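Local coordinates for protein Two-component system sensor histidine kinase (Bacteroides thetaiotaomicron, PDB 3OTT) that probably senses saccharides through its extracellular beta-propeller and beta-sandwich region and passes the signal on as a histidine kinase, phosphorylating protein histidine with ATP, at residues V538-P543 with K585-R590. Residues are numbered along the deposited sequence; the frame is centred on the assembly and turned at random.
Sequences VMRINP and KTMDAR
Met587 lays its thioether against the side chain of Arg540. Its SD sits over the centre of the guanidinium, 3.8 Å from Arg540 CZ. Met587 CE reaches on to the base of the same arginine, 3.8 Å from Arg540 CB. It also meets Val538 CG2 at 4.2 Å. Met587 and Val538 are buried here, while Arg540 is only partly so. This is the tight part of the contact, and it is apolar apart from the guanidinium face.

The polar part lies at the outer end. Arg540 NH1 donates to Lys585 O at 3.0 Å, with an N-H...O angle of 158°. The oxygen lies almost in the guanidinium plane, but NH1 stands well above the carbonyl plane of Lys585. Arg540 NH1 also bonds to Arg584 O, so two neighbouring carbonyls of one turn hold the group. The chain of Arg540 runs extended through CG and CD and bends at chi3 (65°), which turns the guanidinium toward the turn. The Lys585 end, in contrast, is the loose, solvent side: the residue is exposed, its CB points away from the strand, and it meets Arg540 through its backbone carbonyl. With an alanine at Arg540, both carbonyls would probably lose this donor, and a gap would open beside the Met587 sulfur.

Within the turn, Thr586 OG1 accepts from Asp588 N, an ST turn. The contact joins two successive four-stranded propeller blades. Strand 537-542 lies between strands 530-534 and 547-552, and Trp531 touches Arg540. Met587 comes from the hairpin turn linking strands 578-583 and 589-591, and packs also on Gln549 and Ile551 of strand 547-552.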
loop_
_atom_site.group_PDB
_atom_site.type_symbol
_atom_site.label_atom_id
_atom_site.label_comp_id
_atom_site.label_asym_id
_atom_site.label_seq_id
_atom_site.Cartn_x
_atom_site.Cartn_y
_atom_site.Cartn_z
ATOM N N VAL B 538 32.261 10.813 22.662
ATOM C CA VAL B 538 32.735 9.440 22.525
ATOM C C VAL B 538 34.105 9.315 23.174
ATOM O O VAL B 538 34.778 10.294 23.392
ATOM C CB VAL B 538 32.863 8.966 21.013
ATOM C CG1 VAL B 538 31.598 9.215 20.244
ATOM C CG2 VAL B 538 34.026 9.664 20.337
ATOM N N MET B 539 34.509 8.086 23.430
ATOM C CA MET B 539 35.775 7.791 24.045
ATOM C C MET B 539 36.435 6.694 23.198
ATOM O O MET B 539 35.779 5.645 22.890
ATOM C CB MET B 539 35.555 7.241 25.463
ATOM C CG MET B 539 36.810 6.640 26.117
ATOM S SD MET B 539 36.735 6.557 27.965
ATOM C CE MET B 539 36.603 4.874 28.056
ATOM N N ARG B 540 37.708 6.917 22.862
ATOM C CA ARG B 540 38.491 5.932 22.132
ATOM C C ARG B 540 39.429 5.224 23.095
ATOM O O ARG B 540 40.178 5.855 23.781
ATOM C CB ARG B 540 39.291 6.606 21.020
ATOM C CG ARG B 540 40.028 5.610 20.148
ATOM C CD ARG B 540 40.875 6.273 19.046
ATOM N NE ARG B 540 41.928 7.045 19.694
ATOM C CZ ARG B 540 42.670 7.988 19.116
ATOM N NH1 ARG B 540 42.515 8.343 17.846
ATOM N NH2 ARG B 540 43.563 8.597 19.833
ATOM N N ILE B 541 39.393 3.907 23.112
ATOM C CA ILE B 541 40.150 3.099 24.028
ATOM C C ILE B 541 41.124 2.203 23.272
ATOM O O ILE B 541 40.729 1.536 22.325
ATOM C CB ILE B 541 39.205 2.199 24.814
ATOM C CG1 ILE B 541 38.348 3.047 25.756
ATOM C CG2 ILE B 541 39.960 1.144 25.653
ATOM C CD1 ILE B 541 37.109 2.293 26.283
ATOM N N ASN B 542 42.378 2.174 23.697
ATOM C CA ASN B 542 43.306 1.192 23.149
ATOM C C ASN B 542 43.496 0.007 24.135
ATOM O O ASN B 542 44.053 0.172 25.210
ATOM C CB ASN B 542 44.618 1.866 22.721
ATOM C CG ASN B 542 45.655 0.876 22.150
ATOM O OD1 ASN B 542 45.526 -0.366 22.248
ATOM N ND2 ASN B 542 46.710 1.441 21.578
ATOM N N PRO B 543 43.019 -1.191 23.757
ATOM C CA PRO B 543 42.935 -2.279 24.718
ATOM C C PRO B 543 44.277 -2.917 24.975
ATOM O O PRO B 543 44.387 -3.671 25.926
ATOM C CB PRO B 543 41.991 -3.300 24.022
ATOM C CG PRO B 543 41.548 -2.670 22.760
ATOM C CD PRO B 543 42.509 -1.590 22.425
ATOM N N LYS B 585 41.754 8.983 13.742
ATOM C CA LYS B 585 43.099 9.246 14.285
ATOM C C LYS B 585 43.154 10.564 15.070
ATOM O O LYS B 585 43.639 10.564 16.210
ATOM C CB LYS B 585 44.223 9.118 13.218
ATOM C CG LYS B 585 44.451 7.645 12.712
ATOM C CD LYS B 585 45.766 7.498 11.827
ATOM C CE LYS B 585 45.635 7.907 10.307
ATOM N NZ LYS B 585 46.970 8.281 9.586
ATOM N N THR B 586 42.596 11.651 14.520
ATOM C CA THR B 586 42.648 12.948 15.220
ATOM C C THR B 586 41.520 13.142 16.223
ATOM O O THR B 586 41.650 13.920 17.162
ATOM C CB THR B 586 42.580 14.138 14.264
ATOM O OG1 THR B 586 41.277 14.156 13.660
ATOM C CG2 THR B 586 43.704 14.069 13.203
ATOM N N MET B 587 40.400 12.477 15.977
ATOM C CA MET B 587 39.181 12.617 16.803
ATOM C C MET B 587 38.422 13.948 16.641
ATOM O O MET B 587 37.517 14.218 17.444
ATOM C CB MET B 587 39.414 12.287 18.288
ATOM C CG MET B 587 39.710 10.821 18.517
ATOM S SD MET B 587 39.921 10.394 20.253
ATOM C CE MET B 587 38.200 10.245 20.855
ATOM N N ASP B 588 38.814 14.741 15.633
ATOM C CA ASP B 588 38.029 15.845 15.087
ATOM C C ASP B 588 36.593 15.379 14.727
ATOM O O ASP B 588 36.413 14.501 13.878
ATOM C CB ASP B 588 38.678 16.458 13.791
ATOM C CG ASP B 588 39.995 17.212 14.050
ATOM O OD1 ASP B 588 40.335 17.540 15.227
ATOM O OD2 ASP B 588 40.706 17.506 13.042
ATOM N N ALA B 589 35.598 15.997 15.354
ATOM C CA ALA B 589 34.186 15.712 15.093
ATOM C C ALA B 589 33.580 16.757 14.180
ATOM O O ALA B 589 33.762 17.931 14.423
ATOM C CB ALA B 589 33.421 15.684 16.389
ATOM N N ARG B 590 32.859 16.353 13.145
ATOM C CA ARG B 590 32.211 17.349 12.285
ATOM C C ARG B 590 30.737 17.073 12.095
ATOM O O ARG B 590 30.379 15.977 11.699
ATOM C CB ARG B 590 32.887 17.383 10.920
ATOM C CG ARG B 590 34.127 18.214 10.890
ATOM C CD ARG B 590 34.583 18.365 9.442
ATOM N NE ARG B 590 35.429 19.546 9.295
ATOM C CZ ARG B 590 35.714 20.137 8.141
ATOM N NH1 ARG B 590 35.231 19.660 6.994
ATOM N NH2 ARG B 590 36.492 21.219 8.138
#